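Local coordinates for RimK-related lysine biosynthesis protein (Thermococcus kodakarensis, PDB 5K2M) that probably acts as an ATP-dependent, magnesium-requiring ligase of amino-acid biosynthesis, binding ADP in an ATP-grasp fold, at residues A[52-57]-A[123-128]; A[110-113]-A[118-121]; A[179-184]-A[209-214]. All blocks are in the same frame, centred on the assembly; numbering follows the deposited sequence.

How the contacts relate
From the N terminus, the first segment met is 52-57, at the start of helix 53-65. Contact 1 closes a long loop from there to 123-128, the loop beside the ADP phosphates. Contact 2 is nested inside it and closes a loop of four residues. It folds helix 111-115 back on strand 119-122, which leads through Lys122, an ADP-binding residue, into 123-128. Contacts 1 and 2 both touch ADP, the first near its phosphates and the second at its adenine. Contact 3 follows in series. It closes a loop of 24 residues that includes strand 201-204, and joins strand 180-188 to helix 208-219. Its nearest atoms lie about 17 Å from contact 1.

Contact 1: A[52-57]-A[123-128]; sequences SHFKAL and PVFGSW. With ADP (adenosine-5'-diphosphate), chain O; PO4 (phosphate ion), chain P.
Phe54 pushes the edge of its ring against the Phe125 side chain. The touching atom is CE2 of Phe54, which lies 3.9 Å from CD2 of Phe125. The neighbouring CZ of Phe54 rests against CB of Phe125. The two side chains cross at about a right angle, but the rings meet at a slant, their planes inclined at 48° and their centroids 5.8 Å apart. Phe125 holds CG between its backbone N and carbonyl carbon (chi1 64°), which turns the ring across the CE2-CZ edge of Phe54. His53 CD2 lies over one face of the Phe54 ring. Leu155 touches both phenylalanines, and the ring of Tyr156 meets Phe125.

Ser52 caps the helix that carries Phe54. Its OG accepts a nearly straight bond from Lys55 N at 3.1 Å. Beyond Phe125 the loop turns to a bound phosphate ion, probably from the crystallisation liquor. Ser127 OG donates to phosphate O4 at 2.7 Å, and Trp128 N bonds to phosphate O2 at 3.2 Å. The same O2 sits at the edge of the indole, in its plane, near CD1. Arg173 also binds this ion. Gly126, Ser127 and Trp128 lie against the ADP beta-phosphate, and Ser127 C comes within 3.2 Å of ADP O2B. The chain of another protein reaches both segments and bonds to Ser52 and Ser127.

The chemistry is thus divided. The buried apolar pair needs no polar partner, while the loop presents the N-H of Trp128 and the hydroxyl of Ser127 to the anion.

Contact 2: A[110-113]-A[118-121]; sequences RVPD and PLVS. With ADP (adenosine-5'-diphosphate), chain O.
Leu119 and Val120 place their strand between the Pro112 ring on one side and the adenine of ADP on the other. The adenine is the one flat group here. CG2 of Val120 lies above the C6-N6 end of the base, 3.6 Å from ADP C6 and equally close to ADP N6. CG1 of Val120 is on the same side, just outside the rim, 3.9 Å from ADP N7.

A single methyl of Leu119 carries the helix contact. Its CD2 lies 3.8 Å from CG of Pro112. The same CD2 also approaches CG1 of Val111, at 4.2 Å, so it bridges two successive helix residues. Leu119 keeps CG between its backbone N and carbonyl carbon (chi1 52°), and this directs the branched end to the helix. The contact is purely apolar and small. Phe161 of strand 159-163 touches both Val111 and Leu119 and extends the same core. Strand 119-122 pairs with strands 159-163 and 133-135.

Successive strand residues therefore serve different sides: Leu119 packs against helix 111-115, and Val120 faces the nucleotide. The ATP-grasp fold holds its nucleotide between two antiparallel sheets, and this sheet, with helices on its other face, supplies one wall at the adenine.

Contact 3: A[179-184]-A[209-214]; sequences GEFVGA and EVEELS
Phe181 and Glu211 lie flat against each other. The Glu211 side chain runs over one face of the ring, with its CB 3.9 Å from the Phe181 centroid and almost on the ring normal. This is a CH-pi contact. Further along, CG of Glu211 comes to 3.6 Å from CG of Phe181. The carboxylate lies parallel to the ring, the planes only 8° apart, stacked at its CD2 side. Its carbon CD is 3.7 Å from CD2 of Phe181. The aliphatic part of Glu211 covers this face of the ring, although the residue itself is exposed. The opposite face of Phe181 receives Gly183 N, offset toward the rim.

Phe181 has CG anti to the backbone N (chi1 177°), which stretches the ring out from the strand to the helix. An alanine at this position is likely to open a gap between strand and helix and to leave the Glu211 chain without the face it lies on. At the ring edge, CD1 of Phe181 meets CB of Ser214 at 4.1 Å. The hydroxyl of Ser214 does not join the contact. Its OG donates to Val210 O at 2.6 Å and also bonds to Ser174 OG. Val210 O takes Ser214 N as well, from the other side of its carbonyl plane. A second apolar touch, at 4.1 Å, joins CB of Ala184 to CG2 of Val210.

Strand 180-184 and helix 209-214 approach to 8.8 Å between axes, with 135° between their N-to-C directions. Helix 208-219 packs on the five-stranded antiparallel sheet. Val210 and Leu213 touch Leu237 of strand 236-243, while Phe181 and Ala184 rest on Ser174 of strand 170-177, the sheet neighbour of 180-188.

Contact 1: A[52-57]-A[123-128]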
loop_
_atom_site.group_PDB
_atom_site.type_symbol
_atom_site.label_atom_id
_atom_site.label_comp_id
_atom_site.label_asym_id
_atom_site.label_seq_id
_atom_site.Cartn_x
_atom_site.Cartn_y
_atom_site.Cartn_z
ATOM N N SER A 52 25.334 2.407 34.413
ATOM C CA SER A 52 23.965 1.939 34.419
ATOM C C SER A 52 23.927 0.483 33.954
ATOM O O SER A 52 24.425 0.148 32.868
ATOM C CB SER A 52 23.089 2.809 33.511
ATOM O OG SER A 52 21.895 2.146 33.171
ATOM N N HIS A 53 23.323 -0.366 34.776
ATOM C CA HIS A 53 23.193 -1.773 34.458
ATOM C C HIS A 53 22.424 -2.009 33.152
ATOM O O HIS A 53 22.798 -2.861 32.343
ATOM C CB HIS A 53 22.492 -2.518 35.597
ATOM C CG HIS A 53 22.030 -3.886 35.208
ATOM N ND1 HIS A 53 22.908 -4.908 34.931
ATOM C CD2 HIS A 53 20.788 -4.388 35.004
ATOM C CE1 HIS A 53 22.227 -5.989 34.594
ATOM N NE2 HIS A 53 20.939 -5.698 34.631
ATOM N N PHE A 54 21.349 -1.255 32.972
ATOM C CA PHE A 54 20.505 -1.386 31.803
ATOM C C PHE A 54 21.157 -0.841 30.551
ATOM O O PHE A 54 21.027 -1.437 29.497
ATOM C CB PHE A 54 19.115 -0.791 32.064
ATOM C CG PHE A 54 18.283 -1.643 32.970
ATOM C CD1 PHE A 54 17.858 -2.898 32.546
ATOM C CD2 PHE A 54 17.985 -1.242 34.261
ATOM C CE1 PHE A 54 17.117 -3.721 33.388
ATOM C CE2 PHE A 54 17.242 -2.053 35.107
ATOM C CZ PHE A 54 16.809 -3.296 34.671
ATOM N N LYS A 55 21.908 0.251 30.661
ATOM C CA LYS A 55 22.687 0.721 29.521
ATOM C C LYS A 55 23.793 -0.253 29.171
ATOM O O LYS A 55 24.022 -0.489 28.008
ATOM C CB LYS A 55 23.263 2.111 29.745
ATOM C CG LYS A 55 22.168 3.147 29.748
ATOM C CD LYS A 55 22.705 4.547 29.859
ATOM C CE LYS A 55 21.543 5.521 29.960
ATOM N NZ LYS A 55 22.005 6.877 29.611
ATOM N N ALA A 56 24.447 -0.851 30.155
ATOM C CA ALA A 56 25.418 -1.907 29.857
ATOM C C ALA A 56 24.779 -3.055 29.048
ATOM O O ALA A 56 25.296 -3.446 28.019
ATOM C CB ALA A 56 26.039 -2.436 31.142
ATOM N N LEU A 57 23.638 -3.558 29.509
ATOM C CA LEU A 57 22.936 -4.673 28.866
ATOM C C LEU A 57 22.589 -4.373 27.401
ATOM O O LEU A 57 22.902 -5.157 26.500
ATOM C CB LEU A 57 21.661 -4.990 29.639
ATOM C CG LEU A 57 20.652 -5.966 29.026
ATOM C CD1 LEU A 57 21.256 -7.319 28.742
ATOM C CD2 LEU A 57 19.513 -6.114 30.021
ATOM N N PRO A 123 15.661 -5.309 45.812
ATOM C CA PRO A 123 15.181 -5.213 44.447
ATOM C C PRO A 123 16.023 -6.092 43.534
ATOM O O PRO A 123 17.207 -6.353 43.799
ATOM C CB PRO A 123 15.361 -3.732 44.107
ATOM C CG PRO A 123 16.532 -3.313 44.932
ATOM C CD PRO A 123 16.512 -4.161 46.174
ATOM N N VAL A 124 15.396 -6.533 42.464
ATOM C CA VAL A 124 15.972 -7.547 41.612
ATOM C C VAL A 124 17.143 -7.009 40.755
ATOM O O VAL A 124 18.062 -7.747 40.402
ATOM C CB VAL A 124 14.821 -8.193 40.801
ATOM C CG1 VAL A 124 14.450 -7.364 39.569
ATOM C CG2 VAL A 124 15.155 -9.614 40.455
ATOM N N PHE A 125 17.155 -5.705 40.482
ATOM C CA PHE A 125 18.124 -5.134 39.546
ATOM C C PHE A 125 19.136 -4.203 40.202
ATOM O O PHE A 125 19.970 -3.609 39.512
ATOM C CB PHE A 125 17.393 -4.379 38.434
ATOM C CG PHE A 125 16.632 -3.195 38.919
ATOM C CD1 PHE A 125 15.318 -3.333 39.352
ATOM C CD2 PHE A 125 17.225 -1.950 38.971
ATOM C CE1 PHE A 125 14.617 -2.250 39.822
ATOM C CE2 PHE A 125 16.522 -0.853 39.426
ATOM C CZ PHE A 125 15.216 -0.999 39.853
ATOM N N GLY A 126 19.083 -4.074 41.517
ATOM C CA GLY A 126 19.930 -3.121 42.213
ATOM C C GLY A 126 21.390 -3.518 42.371
ATOM O O GLY A 126 21.792 -4.616 42.003
ATOM N N SER A 127 22.164 -2.575 42.908
ATOM C CA SER A 127 23.563 -2.749 43.275
ATOM C C SER A 127 23.916 -1.766 44.407
ATOM O O SER A 127 23.093 -0.924 44.793
ATOM C CB SER A 127 24.461 -2.493 42.054
ATOM O OG SER A 127 25.810 -2.882 42.284
ATOM N N TRP A 128 25.144 -1.873 44.918
ATOM C CA TRP A 128 25.666 -0.981 45.964
ATOM C C TRP A 128 24.875 -1.003 47.283
ATOM O O TRP A 128 24.952 -0.056 48.058
ATOM C CB TRP A 128 25.745 0.481 45.456
ATOM C CG TRP A 128 26.710 0.727 44.345
ATOM C CD1 TRP A 128 27.677 -0.119 43.893
ATOM C CD2 TRP A 128 26.835 1.931 43.575
ATOM N NE1 TRP A 128 28.391 0.475 42.878
ATOM C CE2 TRP A 128 27.897 1.735 42.661
ATOM C CE3 TRP A 128 26.157 3.157 43.571
ATOM C CZ2 TRP A 128 28.291 2.712 41.738
ATOM C CZ3 TRP A 128 26.549 4.134 42.654
ATOM C CH2 TRP A 128 27.614 3.901 41.750
HETATM P PB ADP O . 23.752 -5.473 46.036
HETATM O O1B ADP O . 25.150 -5.496 46.591
HETATM O O2B ADP O . 22.998 -4.193 46.307
HETATM O O3B ADP O . 23.621 -5.889 44.592
HETATM P PA ADP O . 23.493 -7.696 47.874
HETATM O O1A ADP O . 24.932 -8.041 47.544
HETATM O O2A ADP O . 22.536 -8.843 47.880
HETATM O O3A ADP O . 22.915 -6.553 46.906
HETATM O "O5'" ADP O . 23.430 -6.989 49.312
HETATM C "C5'" ADP O . 24.356 -5.995 49.689
HETATM C "C4'" ADP O . 24.978 -6.353 51.028
HETATM O "O4'" ADP O . 23.951 -6.441 52.023
HETATM C "C3'" ADP O . 25.722 -7.679 51.060
HETATM O "O3'" ADP O . 27.100 -7.527 50.686
HETATM C "C2'" ADP O . 25.557 -8.082 52.513
HETATM O "O2'" ADP O . 26.515 -7.444 53.357
HETATM C "C1'" ADP O . 24.202 -7.536 52.894
HETATM N N9 ADP O . 23.167 -8.561 52.697
HETATM C C8 ADP O . 22.442 -8.763 51.577
HETATM N N7 ADP O . 21.591 -9.795 51.716
HETATM C C5 ADP O . 21.786 -10.279 52.957
HETATM C C6 ADP O . 21.206 -11.351 53.765
HETATM N N6 ADP O . 20.237 -12.142 53.257
HETATM N N1 ADP O . 21.682 -11.511 55.016
HETATM C C2 ADP O . 22.646 -10.734 55.530
HETATM N N3 ADP O . 23.222 -9.737 54.859
HETATM C C4 ADP O . 22.832 -9.467 53.596
HETATM P P PO4 P . 27.629 -4.930 44.500
HETATM O O1 PO4 P . 27.706 -5.894 45.661
HETATM O O2 PO4 P . 27.849 -3.494 44.952
HETATM O O3 PO4 P . 28.706 -5.310 43.515
HETATM O O4 PO4 P . 26.274 -4.990 43.860
#

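Contact 2: A[110-113]-A[118-121]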
loop_
_atom_site.group_PDB
_atom_site.type_symbol
_atom_site.label_atom_id
_atom_site.label_comp_id
_atom_site.label_asym_id
_atom_site.label_seq_id
_atom_site.Cartn_x
_atom_site.Cartn_y
_atom_site.Cartn_z
ATOM N N ARG A 110 2.923 -13.691 52.296
ATOM C CA ARG A 110 3.090 -15.097 52.646
ATOM C C ARG A 110 4.536 -15.570 52.713
ATOM O O ARG A 110 4.787 -16.694 53.123
ATOM C CB ARG A 110 2.320 -15.952 51.645
ATOM C CG ARG A 110 0.850 -15.599 51.629
ATOM C CD ARG A 110 0.009 -16.826 51.406
ATOM N NE ARG A 110 0.203 -17.368 50.062
ATOM C CZ ARG A 110 -0.391 -16.905 48.968
ATOM N NH1 ARG A 110 -1.220 -15.860 49.017
ATOM N NH2 ARG A 110 -0.137 -17.485 47.808
ATOM N N VAL A 111 5.480 -14.722 52.325
ATOM C CA VAL A 111 6.891 -15.104 52.297
ATOM C C VAL A 111 7.432 -15.513 53.694
ATOM O O VAL A 111 8.177 -16.469 53.789
ATOM C CB VAL A 111 7.732 -13.999 51.634
ATOM C CG1 VAL A 111 9.208 -14.195 51.892
ATOM C CG2 VAL A 111 7.453 -13.987 50.143
ATOM N N PRO A 112 7.032 -14.810 54.775
ATOM C CA PRO A 112 7.470 -15.212 56.130
ATOM C C PRO A 112 7.008 -16.604 56.577
ATOM O O PRO A 112 7.636 -17.203 57.446
ATOM C CB PRO A 112 6.867 -14.138 57.025
ATOM C CG PRO A 112 6.720 -12.961 56.129
ATOM C CD PRO A 112 6.308 -13.529 54.807
ATOM N N ASP A 113 5.933 -17.106 55.973
ATOM C CA ASP A 113 5.468 -18.476 56.188
ATOM C C ASP A 113 6.599 -19.510 55.950
ATOM O O ASP A 113 6.698 -20.500 56.672
ATOM C CB ASP A 113 4.269 -18.799 55.262
ATOM C CG ASP A 113 3.113 -17.767 55.358
ATOM O OD1 ASP A 113 3.202 -16.811 56.163
ATOM O OD2 ASP A 113 2.103 -17.922 54.620
ATOM N N PRO A 118 13.928 -12.646 61.085
ATOM C CA PRO A 118 13.880 -11.526 60.162
ATOM C C PRO A 118 14.249 -11.965 58.762
ATOM O O PRO A 118 14.938 -12.961 58.585
ATOM C CB PRO A 118 14.928 -10.571 60.727
ATOM C CG PRO A 118 15.907 -11.450 61.409
ATOM C CD PRO A 118 15.216 -12.721 61.793
ATOM N N LEU A 119 13.789 -11.225 57.774
ATOM C CA LEU A 119 14.123 -11.534 56.402
ATOM C C LEU A 119 14.664 -10.290 55.718
ATOM O O LEU A 119 14.582 -9.182 56.252
ATOM C CB LEU A 119 12.924 -12.141 55.661
ATOM C CG LEU A 119 11.590 -11.400 55.693
ATOM C CD1 LEU A 119 11.588 -10.294 54.653
ATOM C CD2 LEU A 119 10.447 -12.353 55.409
ATOM N N VAL A 120 15.240 -10.501 54.540
ATOM C CA VAL A 120 15.840 -9.445 53.767
ATOM C C VAL A 120 15.070 -9.260 52.470
ATOM O O VAL A 120 14.830 -10.214 51.727
ATOM C CB VAL A 120 17.323 -9.745 53.486
ATOM C CG1 VAL A 120 17.895 -8.747 52.499
ATOM C CG2 VAL A 120 18.110 -9.728 54.800
ATOM N N SER A 121 14.678 -8.013 52.235
ATOM C CA SER A 121 14.013 -7.593 51.023
ATOM C C SER A 121 15.033 -6.846 50.160
ATOM O O SER A 121 15.795 -6.022 50.669
ATOM C CB SER A 121 12.869 -6.640 51.376
ATOM O OG SER A 121 12.303 -6.089 50.208
HETATM P PB ADP O . 23.752 -5.473 46.036
HETATM O O1B ADP O . 25.150 -5.496 46.591
HETATM O O2B ADP O . 22.998 -4.193 46.307
HETATM O O3B ADP O . 23.621 -5.889 44.592
HETATM P PA ADP O . 23.493 -7.696 47.874
HETATM O O1A ADP O . 24.932 -8.041 47.544
HETATM O O2A ADP O . 22.536 -8.843 47.880
HETATM O O3A ADP O . 22.915 -6.553 46.906
HETATM O "O5'" ADP O . 23.430 -6.989 49.312
HETATM C "C5'" ADP O . 24.356 -5.995 49.689
HETATM C "C4'" ADP O . 24.978 -6.353 51.028
HETATM O "O4'" ADP O . 23.951 -6.441 52.023
HETATM C "C3'" ADP O . 25.722 -7.679 51.060
HETATM O "O3'" ADP O . 27.100 -7.527 50.686
HETATM C "C2'" ADP O . 25.557 -8.082 52.513
HETATM O "O2'" ADP O . 26.515 -7.444 53.357
HETATM C "C1'" ADP O . 24.202 -7.536 52.894
HETATM N N9 ADP O . 23.167 -8.561 52.697
HETATM C C8 ADP O . 22.442 -8.763 51.577
HETATM N N7 ADP O . 21.591 -9.795 51.716
HETATM C C5 ADP O . 21.786 -10.279 52.957
HETATM C C6 ADP O . 21.206 -11.351 53.765
HETATM N N6 ADP O . 20.237 -12.142 53.257
HETATM N N1 ADP O . 21.682 -11.511 55.016
HETATM C C2 ADP O . 22.646 -10.734 55.530
HETATM N N3 ADP O . 23.222 -9.737 54.859
HETATM C C4 ADP O . 22.832 -9.467 53.596
#

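Contact 3: A[179-184]-A[209-214]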
loop_
_atom_site.group_PDB
_atom_site.type_symbol
_atom_site.label_atom_id
_atom_site.label_comp_id
_atom_site.label_asym_id
_atom_site.label_seq_id
_atom_site.Cartn_x
_atom_site.Cartn_y
_atom_site.Cartn_z
ATOM N N GLY A 179 36.823 -18.451 34.281
ATOM C CA GLY A 179 37.061 -19.693 35.015
ATOM C C GLY A 179 38.228 -19.622 35.984
ATOM O O GLY A 179 38.412 -20.517 36.798
ATOM N N GLU A 180 39.017 -18.560 35.912
ATOM C CA GLU A 180 40.181 -18.414 36.769
ATOM C C GLU A 180 39.841 -17.542 37.968
ATOM O O GLU A 180 39.486 -16.369 37.809
ATOM C CB GLU A 180 41.340 -17.782 35.977
ATOM C CG GLU A 180 42.657 -17.664 36.743
ATOM C CD GLU A 180 43.641 -16.686 36.107
ATOM O OE1 GLU A 180 43.543 -16.437 34.890
ATOM O OE2 GLU A 180 44.520 -16.157 36.831
ATOM N N PHE A 181 39.952 -18.114 39.164
ATOM C CA PHE A 181 39.882 -17.332 40.398
ATOM C C PHE A 181 41.003 -16.303 40.376
ATOM O O PHE A 181 42.155 -16.659 40.148
ATOM C CB PHE A 181 40.032 -18.255 41.609
ATOM C CG PHE A 181 40.053 -17.535 42.930
ATOM C CD1 PHE A 181 38.875 -17.150 43.541
ATOM C CD2 PHE A 181 41.254 -17.250 43.563
ATOM C CE1 PHE A 181 38.889 -16.497 44.767
ATOM C CE2 PHE A 181 41.279 -16.597 44.783
ATOM C CZ PHE A 181 40.095 -16.227 45.392
ATOM N N VAL A 182 40.684 -15.024 40.561
ATOM C CA VAL A 182 41.735 -14.006 40.517
ATOM C C VAL A 182 42.009 -13.370 41.868
ATOM O O VAL A 182 43.074 -12.790 42.049
ATOM C CB VAL A 182 41.484 -12.923 39.441
ATOM C CG1 VAL A 182 40.912 -13.553 38.177
ATOM C CG2 VAL A 182 40.551 -11.856 39.939
ATOM N N GLY A 183 41.074 -13.474 42.813
ATOM C CA GLY A 183 41.303 -12.950 44.157
ATOM C C GLY A 183 40.039 -12.747 44.958
ATOM O O GLY A 183 38.927 -12.828 44.415
ATOM N N ALA A 184 40.216 -12.465 46.250
ATOM C CA ALA A 184 39.092 -12.218 47.146
ATOM C C ALA A 184 39.456 -11.309 48.297
ATOM O O ALA A 184 40.620 -11.245 48.723
ATOM C CB ALA A 184 38.535 -13.530 47.685
ATOM N N GLU A 209 38.611 -22.422 50.688
ATOM C CA GLU A 209 37.208 -22.757 50.471
ATOM C C GLU A 209 36.460 -21.742 49.600
ATOM O O GLU A 209 35.616 -22.122 48.795
ATOM C CB GLU A 209 36.502 -22.887 51.816
ATOM C CG GLU A 209 35.295 -23.800 51.789
ATOM C CD GLU A 209 34.859 -24.196 53.180
ATOM O OE1 GLU A 209 35.726 -24.633 53.970
ATOM O OE2 GLU A 209 33.653 -24.058 53.479
ATOM N N VAL A 210 36.767 -20.459 49.744
ATOM C CA VAL A 210 36.050 -19.462 48.954
ATOM C C VAL A 210 36.480 -19.553 47.492
ATOM O O VAL A 210 35.664 -19.316 46.596
ATOM C CB VAL A 210 36.118 -18.004 49.501
ATOM C CG1 VAL A 210 36.118 -17.981 51.021
ATOM C CG2 VAL A 210 37.288 -17.219 48.924
ATOM N N GLU A 211 37.740 -19.922 47.251
ATOM C CA GLU A 211 38.238 -20.061 45.880
ATOM C C GLU A 211 37.444 -21.104 45.103
ATOM O O GLU A 211 36.975 -20.833 43.990
ATOM C CB GLU A 211 39.739 -20.406 45.852
ATOM C CG GLU A 211 40.245 -20.807 44.469
ATOM C CD GLU A 211 41.758 -20.869 44.360
ATOM O OE1 GLU A 211 42.457 -20.522 45.341
ATOM O OE2 GLU A 211 42.245 -21.277 43.281
ATOM N N GLU A 212 37.300 -22.286 45.691
ATOM C CA GLU A 212 36.584 -23.389 45.055
ATOM C C GLU A 212 35.110 -23.084 44.885
ATOM O O GLU A 212 34.533 -23.372 43.842
ATOM C CB GLU A 212 36.750 -24.672 45.870
ATOM C CG GLU A 212 36.061 -25.888 45.271
ATOM C CD GLU A 212 36.232 -27.141 46.117
ATOM O OE1 GLU A 212 35.288 -27.958 46.138
ATOM O OE2 GLU A 212 37.297 -27.308 46.766
ATOM N N LEU A 213 34.490 -22.519 45.913
ATOM C CA LEU A 213 33.084 -22.110 45.817
ATOM C C LEU A 213 32.885 -21.022 44.753
ATOM O O LEU A 213 31.913 -21.048 43.990
ATOM C CB LEU A 213 32.582 -21.604 47.173
ATOM C CG LEU A 213 31.105 -21.217 47.256
ATOM C CD1 LEU A 213 30.219 -22.420 46.954
ATOM C CD2 LEU A 213 30.803 -20.669 48.640
ATOM N N SER A 214 33.806 -20.070 44.709
ATOM C CA SER A 214 33.759 -18.991 43.722
ATOM C C SER A 214 33.805 -19.526 42.289
ATOM O O SER A 214 33.017 -19.091 41.439
ATOM C CB SER A 214 34.905 -18.013 43.943
ATOM O OG SER A 214 34.752 -17.346 45.182
#